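Long-range contacts in ethylbenzene dehydrogenase alpha-subunit (Aromatoleum aromaticum, PDB 2IVF), which belongs to the molybdopterin oxidoreductase family and carries a molybdenum atom with two pterin-type guanine dinucleotide cofactors and an iron/sulfur cluster: residues S451-L456 against T830-P835; D223-A228 against I444-A449; Q108-P113 against D121-G126. All blocks are in the same frame, centred on the assembly; numbering follows the deposited sequence.

Contact 1 (S451-L456 against T830-P835)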
loop_
_atom_site.group_PDB
_atom_site.type_symbol
_atom_site.label_atom_id
_atom_site.label_comp_id
_atom_site.label_asym_id
_atom_site.label_seq_id
_atom_site.Cartn_x
_atom_site.Cartn_y
_atom_site.Cartn_z
ATOM N N SER A 451 -8.310 18.881 -5.413
ATOM C CA SER A 451 -7.779 20.043 -6.130
ATOM C C SER A 451 -8.838 21.121 -6.041
ATOM O O SER A 451 -10.008 20.838 -6.201
ATOM C CB SER A 451 -7.484 19.718 -7.589
ATOM O OG SER A 451 -6.660 18.548 -7.713
ATOM N N TYR A 452 -8.427 22.355 -5.820
ATOM C CA TYR A 452 -9.382 23.458 -5.641
ATOM C C TYR A 452 -10.414 23.498 -6.761
ATOM O O TYR A 452 -11.630 23.644 -6.524
ATOM C CB TYR A 452 -8.621 24.760 -5.613
ATOM C CG TYR A 452 -9.371 25.972 -5.124
ATOM C CD1 TYR A 452 -10.204 26.677 -5.977
ATOM C CD2 TYR A 452 -9.177 26.464 -3.839
ATOM C CE1 TYR A 452 -10.858 27.848 -5.545
ATOM C CE2 TYR A 452 -9.826 27.628 -3.408
ATOM C CZ TYR A 452 -10.667 28.302 -4.250
ATOM O OH TYR A 452 -11.276 29.500 -3.816
ATOM N N HIS A 453 -9.905 23.369 -7.981
ATOM C CA HIS A 453 -10.713 23.422 -9.178
ATOM C C HIS A 453 -10.902 22.020 -9.793
ATOM O O HIS A 453 -11.029 21.896 -11.010
ATOM C CB HIS A 453 -10.043 24.338 -10.219
ATOM C CG HIS A 453 -10.002 25.769 -9.815
ATOM N ND1 HIS A 453 -11.142 26.466 -9.495
ATOM C CD2 HIS A 453 -8.971 26.625 -9.630
ATOM C CE1 HIS A 453 -10.820 27.695 -9.139
ATOM N NE2 HIS A 453 -9.511 27.826 -9.217
ATOM N N GLY A 454 -10.934 20.963 -8.985
ATOM C CA GLY A 454 -11.146 19.624 -9.535
ATOM C C GLY A 454 -12.468 19.567 -10.293
ATOM O O GLY A 454 -12.608 18.799 -11.218
ATOM N N ASP A 455 -13.454 20.350 -9.870
ATOM C CA ASP A 455 -14.742 20.353 -10.566
ATOM C C ASP A 455 -14.532 20.785 -12.004
ATOM O O ASP A 455 -15.030 20.129 -12.903
ATOM C CB ASP A 455 -15.818 21.227 -9.863
ATOM C CG ASP A 455 -15.406 22.645 -9.650
ATOM O OD1 ASP A 455 -14.197 22.984 -9.692
ATOM O OD2 ASP A 455 -16.330 23.431 -9.347
ATOM N N LEU A 456 -13.750 21.849 -12.221
ATOM C CA LEU A 456 -13.431 22.302 -13.581
ATOM C C LEU A 456 -12.676 21.305 -14.374
ATOM O O LEU A 456 -12.938 21.130 -15.557
ATOM C CB LEU A 456 -12.631 23.590 -13.573
ATOM C CG LEU A 456 -13.456 24.823 -13.200
ATOM C CD1 LEU A 456 -12.505 26.041 -13.081
ATOM C CD2 LEU A 456 -14.617 25.136 -14.193
ATOM N N THR A 830 -13.494 25.355 -17.918
ATOM C CA THR A 830 -12.484 26.343 -18.173
ATOM C C THR A 830 -11.309 25.996 -17.293
ATOM O O THR A 830 -11.470 25.284 -16.295
ATOM C CB THR A 830 -12.971 27.743 -17.858
ATOM O OG1 THR A 830 -12.051 28.671 -18.446
ATOM C CG2 THR A 830 -13.055 27.948 -16.334
ATOM N N HIS A 831 -10.134 26.476 -17.689
ATOM C CA HIS A 831 -8.923 26.260 -16.909
ATOM C C HIS A 831 -8.679 27.461 -15.971
ATOM O O HIS A 831 -8.709 28.642 -16.404
ATOM C CB HIS A 831 -7.700 26.115 -17.805
ATOM C CG HIS A 831 -6.426 26.127 -17.026
ATOM N ND1 HIS A 831 -6.201 25.249 -15.989
ATOM C CD2 HIS A 831 -5.365 26.961 -17.053
ATOM C CE1 HIS A 831 -5.032 25.523 -15.433
ATOM N NE2 HIS A 831 -4.500 26.545 -16.067
ATOM N N LYS A 832 -8.521 27.153 -14.690
ATOM C CA LYS A 832 -8.027 28.112 -13.705
ATOM C C LYS A 832 -6.882 27.477 -13.000
ATOM O O LYS A 832 -6.997 26.342 -12.560
ATOM C CB LYS A 832 -9.082 28.472 -12.662
ATOM C CG LYS A 832 -10.224 29.373 -13.211
ATOM C CD LYS A 832 -11.239 29.735 -12.088
ATOM C CE LYS A 832 -12.360 30.690 -12.502
ATOM N NZ LYS A 832 -13.185 30.995 -11.297
ATOM N N ASP A 833 -5.782 28.205 -12.873
ATOM C CA ASP A 833 -4.671 27.684 -12.104
ATOM C C ASP A 833 -5.018 27.603 -10.610
ATOM O O ASP A 833 -5.894 28.317 -10.095
ATOM C CB ASP A 833 -3.344 28.373 -12.430
ATOM C CG ASP A 833 -2.708 27.814 -13.757
ATOM O OD1 ASP A 833 -2.445 28.607 -14.660
ATOM O OD2 ASP A 833 -2.491 26.576 -13.918
ATOM N N THR A 834 -4.429 26.622 -9.939
ATOM C CA THR A 834 -4.618 26.499 -8.500
ATOM C C THR A 834 -4.403 27.828 -7.829
ATOM O O THR A 834 -3.424 28.527 -8.140
ATOM C CB THR A 834 -3.563 25.559 -7.930
ATOM O OG1 THR A 834 -3.432 24.435 -8.815
ATOM C CG2 THR A 834 -3.952 25.119 -6.502
ATOM N N PRO A 835 -5.305 28.223 -6.916
ATOM C CA PRO A 835 -5.046 29.407 -6.113
ATOM C C PRO A 835 -3.723 29.285 -5.346
ATOM O O PRO A 835 -3.270 28.181 -5.088
ATOM C CB PRO A 835 -6.220 29.409 -5.165
ATOM C CG PRO A 835 -7.306 28.837 -5.956
ATOM C CD PRO A 835 -6.639 27.674 -6.621
HETATM O O HOH W 1 -7.724 30.111 -9.138
#

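Contact 2 (D223-A228 against I444-A449). With MO (molybdenum atom), chain L; MGD (2-amino-5,6-dimercapto-7-methyl-3,7,8a,9-tetrahydro-8-oxa-1,3,9,10-tetraaza-anthracen-4-one guanosine dinucleotide), chain M.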
loop_
_atom_site.group_PDB
_atom_site.type_symbol
_atom_site.label_atom_id
_atom_site.label_comp_id
_atom_site.label_asym_id
_atom_site.label_seq_id
_atom_site.Cartn_x
_atom_site.Cartn_y
_atom_site.Cartn_z
ATOM N N ASP A 223 -13.378 12.954 -0.944
ATOM C CA ASP A 223 -13.717 11.957 -1.964
ATOM C C ASP A 223 -15.077 12.223 -2.559
ATOM O O ASP A 223 -16.099 11.783 -2.046
ATOM C CB ASP A 223 -13.756 10.568 -1.386
ATOM C CG ASP A 223 -12.402 10.104 -0.948
ATOM O OD1 ASP A 223 -11.430 10.674 -1.447
ATOM O OD2 ASP A 223 -12.325 9.197 -0.098
ATOM N N THR A 224 -15.059 12.959 -3.635
ATOM C CA THR A 224 -16.250 13.430 -4.287
ATOM C C THR A 224 -15.905 13.730 -5.737
ATOM O O THR A 224 -14.738 13.844 -6.075
ATOM C CB THR A 224 -16.728 14.701 -3.667
ATOM O OG1 THR A 224 -18.009 14.973 -4.204
ATOM C CG2 THR A 224 -15.788 15.808 -4.045
ATOM N N TYR A 225 -16.904 13.823 -6.598
ATOM C CA TYR A 225 -16.663 14.253 -7.982
ATOM C C TYR A 225 -17.654 15.328 -8.282
ATOM O O TYR A 225 -18.738 15.101 -8.833
ATOM C CB TYR A 225 -16.797 13.087 -8.927
ATOM C CG TYR A 225 -15.809 11.977 -8.679
ATOM C CD1 TYR A 225 -14.475 12.094 -9.064
ATOM C CD2 TYR A 225 -16.217 10.788 -8.114
ATOM C CE1 TYR A 225 -13.591 11.055 -8.871
ATOM C CE2 TYR A 225 -15.338 9.744 -7.916
ATOM C CZ TYR A 225 -14.022 9.883 -8.263
ATOM O OH TYR A 225 -13.164 8.816 -8.060
ATOM N N MET A 226 -17.302 16.519 -7.854
ATOM C CA MET A 226 -18.258 17.647 -7.924
ATOM C C MET A 226 -18.540 18.063 -9.356
ATOM O O MET A 226 -19.606 18.603 -9.658
ATOM C CB MET A 226 -17.761 18.800 -7.077
ATOM C CG MET A 226 -17.840 18.483 -5.576
ATOM S SD MET A 226 -19.560 18.408 -5.065
ATOM C CE MET A 226 -19.964 20.153 -4.919
ATOM N N GLY A 227 -17.596 17.781 -10.255
ATOM C CA GLY A 227 -17.770 18.067 -11.656
ATOM C C GLY A 227 -18.768 17.108 -12.295
ATOM O O GLY A 227 -19.553 17.471 -13.159
ATOM N N ALA A 228 -18.722 15.867 -11.863
ATOM C CA ALA A 228 -19.734 14.913 -12.266
ATOM C C ALA A 228 -21.070 15.367 -11.682
ATOM O O ALA A 228 -22.100 15.408 -12.365
ATOM C CB ALA A 228 -19.356 13.500 -11.740
ATOM N N ILE A 444 -10.753 8.566 -12.778
ATOM C CA ILE A 444 -10.468 9.760 -12.057
ATOM C C ILE A 444 -10.412 9.420 -10.582
ATOM O O ILE A 444 -11.415 9.019 -9.985
ATOM C CB ILE A 444 -11.607 10.798 -12.209
ATOM C CG1 ILE A 444 -11.946 11.018 -13.687
ATOM C CG2 ILE A 444 -11.169 12.129 -11.571
ATOM C CD1 ILE A 444 -13.126 11.951 -13.901
ATOM N N GLY A 445 -9.242 9.621 -9.993
ATOM C CA GLY A 445 -9.038 9.364 -8.599
ATOM C C GLY A 445 -9.378 10.554 -7.760
ATOM O O GLY A 445 -9.792 11.610 -8.232
ATOM N N PHE A 446 -9.125 10.396 -6.494
ATOM C CA PHE A 446 -9.627 11.365 -5.538
ATOM C C PHE A 446 -8.668 12.501 -5.273
ATOM O O PHE A 446 -8.982 13.415 -4.484
ATOM C CB PHE A 446 -10.110 10.653 -4.282
ATOM C CG PHE A 446 -11.378 9.868 -4.480
ATOM C CD1 PHE A 446 -12.591 10.514 -4.732
ATOM C CD2 PHE A 446 -11.368 8.488 -4.419
ATOM C CE1 PHE A 446 -13.785 9.784 -4.915
ATOM C CE2 PHE A 446 -12.571 7.753 -4.595
ATOM C CZ PHE A 446 -13.766 8.417 -4.846
ATOM N N SER A 447 -7.555 12.537 -6.012
ATOM C CA SER A 447 -6.793 13.775 -6.088
ATOM C C SER A 447 -7.562 14.851 -6.827
ATOM O O SER A 447 -7.241 16.026 -6.692
ATOM C CB SER A 447 -5.451 13.553 -6.774
ATOM O OG SER A 447 -4.493 13.045 -5.850
ATOM N N SER A 448 -8.528 14.476 -7.661
ATOM C CA SER A 448 -9.317 15.519 -8.360
ATOM C C SER A 448 -10.098 16.322 -7.328
ATOM O O SER A 448 -10.136 17.599 -7.317
ATOM C CB SER A 448 -10.290 14.872 -9.349
ATOM O OG SER A 448 -11.024 15.883 -10.054
ATOM N N ALA A 449 -10.765 15.597 -6.437
ATOM C CA ALA A 449 -11.579 16.310 -5.427
ATOM C C ALA A 449 -10.709 17.112 -4.487
ATOM O O ALA A 449 -11.137 18.098 -3.924
ATOM C CB ALA A 449 -12.416 15.346 -4.620
HETATM MO MO MO L . -10.683 8.294 0.713
HETATM P PB MGD M . -4.551 9.498 -5.058
HETATM O O1B MGD M . -3.753 8.500 -4.294
HETATM O O2B MGD M . -4.759 10.802 -4.378
HETATM O O3B MGD M . -5.971 9.016 -5.544
HETATM O O3A MGD M . -6.511 6.786 -4.436
HETATM P PA MGD M . -6.558 7.530 -5.846
HETATM O O1A MGD M . -5.709 6.737 -6.741
HETATM O O2A MGD M . -7.935 7.770 -6.238
HETATM O "O5'" MGD M . -3.844 9.788 -6.473
HETATM C "C5'" MGD M . -2.457 10.156 -6.499
HETATM C "C4'" MGD M . -2.083 10.687 -7.880
HETATM O "O4'" MGD M . -2.720 11.936 -8.108
HETATM C "C3'" MGD M . -0.625 11.050 -7.728
HETATM O "O3'" MGD M . 0.131 9.921 -8.150
HETATM C "C2'" MGD M . -0.472 12.245 -8.678
HETATM O "O2'" MGD M . 0.376 11.881 -9.784
HETATM C "C1'" MGD M . -1.912 12.529 -9.137
HETATM N N9 MGD M . -2.133 13.994 -9.159
HETATM C C8 MGD M . -1.951 14.881 -8.168
HETATM N N7 MGD M . -2.306 16.110 -8.562
HETATM C C5 MGD M . -2.741 15.982 -9.841
HETATM C C6 MGD M . -3.211 16.840 -10.826
HETATM O O6 MGD M . -3.329 18.065 -10.703
HETATM N N1 MGD M . -3.571 16.277 -12.054
HETATM C C2 MGD M . -3.464 14.915 -12.372
HETATM N N2 MGD M . -3.828 14.461 -13.620
HETATM N N3 MGD M . -3.029 14.102 -11.399
HETATM C C4 MGD M . -2.656 14.615 -10.187
HETATM C C10 MGD M . -7.189 7.279 -3.339
HETATM C C11 MGD M . -7.950 6.143 -2.700
HETATM O O11 MGD M . -7.049 5.168 -2.372
HETATM C C12 MGD M . -8.823 6.547 -1.503
HETATM S S12 MGD M . -9.632 8.107 -1.426
HETATM C C13 MGD M . -8.986 5.669 -0.460
HETATM S S13 MGD M . -9.991 6.116 0.874
HETATM C C14 MGD M . -8.289 4.352 -0.460
HETATM N N15 MGD M . -7.088 4.509 0.410
HETATM C C16 MGD M . -5.925 3.743 0.200
HETATM C C17 MGD M . -4.858 3.751 1.060
HETATM O O17 MGD M . -4.851 4.471 2.087
HETATM N N18 MGD M . -3.746 2.946 0.741
HETATM C C19 MGD M . -3.699 2.152 -0.363
HETATM N N19 MGD M . -2.584 1.426 -0.575
HETATM N N20 MGD M . -4.747 2.200 -1.199
HETATM C C21 MGD M . -5.838 2.933 -0.928
HETATM N N22 MGD M . -6.915 2.950 -1.809
HETATM C C23 MGD M . -7.820 4.057 -1.912
HETATM O O HOH W 2 -12.005 13.120 -7.057
#

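Contact 3 (Q108-P113 against D121-G126)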
loop_
_atom_site.group_PDB
_atom_site.type_symbol
_atom_site.label_atom_id
_atom_site.label_comp_id
_atom_site.label_asym_id
_atom_site.label_seq_id
_atom_site.Cartn_x
_atom_site.Cartn_y
_atom_site.Cartn_z
ATOM N N GLN A 108 -4.388 -15.322 0.246
ATOM C CA GLN A 108 -5.566 -15.125 -0.594
ATOM C C GLN A 108 -6.177 -16.456 -0.930
ATOM O O GLN A 108 -5.479 -17.382 -1.289
ATOM C CB GLN A 108 -5.227 -14.450 -1.913
ATOM C CG GLN A 108 -4.694 -13.043 -1.793
ATOM C CD GLN A 108 -3.158 -12.979 -1.847
ATOM O OE1 GLN A 108 -2.445 -13.741 -1.140
ATOM N NE2 GLN A 108 -2.638 -12.047 -2.688
ATOM N N ALA A 109 -7.504 -16.527 -0.876
ATOM C CA ALA A 109 -8.191 -17.720 -1.309
ATOM C C ALA A 109 -8.174 -17.832 -2.833
ATOM O O ALA A 109 -8.074 -18.925 -3.336
ATOM C CB ALA A 109 -9.625 -17.758 -0.743
ATOM N N ALA A 110 -8.238 -16.707 -3.541
ATOM C CA ALA A 110 -8.196 -16.692 -5.017
ATOM C C ALA A 110 -9.350 -17.558 -5.587
ATOM O O ALA A 110 -9.153 -18.528 -6.339
ATOM C CB ALA A 110 -6.781 -17.187 -5.520
ATOM N N GLN A 111 -10.561 -17.189 -5.193
ATOM C CA GLN A 111 -11.786 -17.880 -5.568
ATOM C C GLN A 111 -12.816 -16.856 -6.078
ATOM O O GLN A 111 -14.003 -16.958 -5.776
ATOM C CB GLN A 111 -12.345 -18.653 -4.351
ATOM C CG GLN A 111 -11.458 -19.829 -3.950
ATOM C CD GLN A 111 -11.965 -20.632 -2.799
ATOM O OE1 GLN A 111 -12.614 -20.140 -1.905
ATOM N NE2 GLN A 111 -11.680 -21.919 -2.837
ATOM N N THR A 112 -12.355 -15.911 -6.884
ATOM C CA THR A 112 -13.246 -14.896 -7.475
ATOM C C THR A 112 -13.191 -15.022 -8.988
ATOM O O THR A 112 -12.317 -14.464 -9.640
ATOM C CB THR A 112 -12.881 -13.505 -7.017
ATOM O OG1 THR A 112 -12.772 -13.505 -5.602
ATOM C CG2 THR A 112 -13.916 -12.474 -7.494
ATOM N N PRO A 113 -14.105 -15.808 -9.555
ATOM C CA PRO A 113 -14.111 -16.036 -11.004
ATOM C C PRO A 113 -14.413 -14.806 -11.866
ATOM O O PRO A 113 -14.875 -13.813 -11.354
ATOM C CB PRO A 113 -15.204 -17.092 -11.185
ATOM C CG PRO A 113 -15.287 -17.774 -9.862
ATOM C CD PRO A 113 -15.158 -16.600 -8.900
ATOM N N ASP A 121 -10.414 -13.271 -14.688
ATOM C CA ASP A 121 -10.911 -13.371 -13.323
ATOM C C ASP A 121 -10.260 -12.329 -12.424
ATOM O O ASP A 121 -9.450 -11.490 -12.874
ATOM C CB ASP A 121 -10.796 -14.819 -12.775
ATOM C CG ASP A 121 -9.339 -15.312 -12.610
ATOM O OD1 ASP A 121 -8.441 -14.488 -12.353
ATOM O OD2 ASP A 121 -9.073 -16.553 -12.769
ATOM N N TYR A 122 -10.720 -12.301 -11.173
ATOM C CA TYR A 122 -10.263 -11.281 -10.235
ATOM C C TYR A 122 -9.104 -11.836 -9.355
ATOM O O TYR A 122 -8.632 -11.132 -8.452
ATOM C CB TYR A 122 -11.385 -10.808 -9.329
ATOM C CG TYR A 122 -12.368 -9.844 -9.933
ATOM C CD1 TYR A 122 -13.341 -10.291 -10.796
ATOM C CD2 TYR A 122 -12.359 -8.481 -9.587
ATOM C CE1 TYR A 122 -14.275 -9.409 -11.347
ATOM C CE2 TYR A 122 -13.300 -7.579 -10.147
ATOM C CZ TYR A 122 -14.254 -8.060 -11.001
ATOM O OH TYR A 122 -15.194 -7.233 -11.560
ATOM N N ASN A 123 -8.665 -13.064 -9.619
ATOM C CA ASN A 123 -7.742 -13.737 -8.730
ATOM C C ASN A 123 -6.318 -13.206 -8.842
ATOM O O ASN A 123 -5.896 -12.820 -9.930
ATOM C CB ASN A 123 -7.746 -15.197 -9.043
ATOM C CG ASN A 123 -9.052 -15.842 -8.678
ATOM O OD1 ASN A 123 -9.634 -15.514 -7.646
ATOM N ND2 ASN A 123 -9.509 -16.758 -9.505
ATOM N N PRO A 124 -5.537 -13.273 -7.757
ATOM C CA PRO A 124 -5.893 -13.719 -6.421
ATOM C C PRO A 124 -6.437 -12.666 -5.521
ATOM O O PRO A 124 -6.774 -12.989 -4.376
ATOM C CB PRO A 124 -4.549 -14.179 -5.846
ATOM C CG PRO A 124 -3.520 -13.290 -6.496
ATOM C CD PRO A 124 -4.086 -12.963 -7.872
ATOM N N LEU A 125 -6.469 -11.427 -6.001
ATOM C CA LEU A 125 -6.759 -10.280 -5.153
ATOM C C LEU A 125 -5.645 -10.100 -4.124
ATOM O O LEU A 125 -4.579 -10.709 -4.242
ATOM C CB LEU A 125 -8.147 -10.401 -4.468
ATOM C CG LEU A 125 -9.374 -10.353 -5.396
ATOM C CD1 LEU A 125 -10.607 -10.806 -4.602
ATOM C CD2 LEU A 125 -9.536 -8.949 -6.075
ATOM N N GLY A 126 -5.882 -9.225 -3.140
ATOM C CA GLY A 126 -4.945 -9.031 -2.078
ATOM C C GLY A 126 -3.949 -7.903 -2.306
ATOM O O GLY A 126 -3.859 -7.296 -3.387
HETATM O O HOH W 3 -8.869 -13.960 -2.798
#

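Contact 1 (S451-L456 against T830-P835)
Pro835 lays CG almost exactly over the middle of the Tyr452 ring, 3.4 Å from the ring centroid, a CH-pi contact that suits proline, whose rigid ring presents CG, with its hydrogens, to the aromatic face. The neighbouring imidazole is packed from two sides: Lys832 CB sits over one face of His453, 3.7 Å from its centroid, while Tyr452 CD1 lies over the opposite face. At the edge of this imidazole a water joins the segments, lying 2.9 Å from His453 NE2 and donating to Asp833 O at 2.7 Å. Further along, Leu456 and Thr830 run side by side, with Leu456 CD1 3.8 Å from Thr830 CG2. Lys832 CG stands beside its own backbone N (chi1 -72°), and the extended chain beyond passes His453 and reaches salt bridges with Asp567 and Glu826, so its methylenes pack on the imidazole and its ammonium group pairs with the carboxylates. His453 ND1 is hydrogen-bonded to Lys941, which helps fix the ring's rotation. Behind these groups, Gly454 N bonds to Ser451 O at 2.9 Å, closing a type I beta turn. The arrangement is that of a helix start, His453 at the N-cap of helix 454-467, packed against the loop that leads into strand 843-846.

Contact 2 (D223-A228 against I444-A449)
Phe446 is held between two residues of 223-228, with Asp223 CB over one face of its ring and Tyr225 OH over the other. The setting is the molybdenum site of a molybdopterin oxidoreductase: 444-449 begins with the last residue of strand 440-444, outermost within this chain in a four-stranded parallel sheet, and continues as the loop that meets the dinucleotide. Asp223 crosses Phe446 at about a right angle, its CB 3.8 Å from the ring centroid and its carboxylate plane turned 41° from the ring. With CG beside the backbone N (chi1 -67°), the carboxylate passes along the ring and brings OD2 to the molybdenum atom at 2.0 Å; OD1 forms a salt bridge with Lys450. Two sulfurs of MGD, S12 and S13, bind the same metal.

On the other face, the Tyr225 ring is tilted 30° from that of Phe446 and slid aside, so the two barely overlap although their centroids are 4.8 Å apart. Tyrosine suits this place because its ring can pack while its hydroxyl donates to Ile444 O at 2.6 Å, in the carbonyl plane. Trp481 meets both rings edge-to-face.

The loop backbone grips the cofactor as well, Phe446 N donating to MGD O2A at 2.9 Å. Gly445, with no side chain, leaves room for that phosphate oxygen beside its CA. A water donates to Thr224 O and Gly445 O and accepts from Ala449 N, so one molecule serves three backbone groups from both segments. The small Ala449 fits where the backbones run close: Thr224 CG2 lies 3.5 Å from Ala449 CB, closer than usual for two methyl groups, and Ala449 CB is also 3.1 Å from Thr224 O.

Contact 3 (Q108-P113 against D121-G126)
Gln108 bends at its second torsion (chi2 97°), which swings its amide round to the carbonyl of Leu125, while Asn123 keeps CG beside its backbone N (chi1 -68°) and thereby points its amide at the backbone of Thr112. Gln108 NE2 donates to Leu125 O at 2.8 Å along a nearly straight N-H (168°); Leu125 O lies in the amide plane of Gln108. The other amide is used as an acceptor: Asn123 OD1 takes the N-H of Thr112 at 2.9 Å, on a lone pair. Next to it, Tyr122 N donates to Thr112 O at 3.1 Å, so the Thr112 backbone is held through both its N-H and its carbonyl. Asp121 OD1, met from above the carboxylate plane, accepts from Asn123 N at 3.1 Å, forming an Asx turn in the loop that runs on to Gly126 and Cys127 of the iron/sulfur cluster pocket. The same carboxylate makes a salt bridge with Arg233 of the beta-subunit. A cis peptide precedes Pro124, whose CB packs 3.8 Å from Ala110 CB; alanine is small enough to let the two backbones come this near. A water accepts from Ala110 N and donates to Pro124 O at 2.8 Å. Branched Thr112 sends its two arms to different neighbours: CG2 rests 3.5 Å from Tyr122 CB, and OG1 meets Leu125 CD1 while hydrogen-bonding to Gln767.

In the fold
Along the chain contact 3 is complete first, then contact 2, and contact 1 last, without overlap. Contacts 1 and 2 are neighbours, their centres about 12 Å apart, and they touch where Gly454 and Asp455 pack on Ser448, Met226 and Gly227. The chain runs from strand 440-444 through the loop of contact 2 into helix 454-467, whose first turn belongs to contact 1, so one strand-to-helix connection faces the molybdenum cofactor at its start and packs, at the helix start, on the loop before strand 843-846. Contact 3 lies apart, its centre about 28 Å from that of contact 2 and about 39 Å from that of contact 1, beside the iron/sulfur cluster and the beta-subunit.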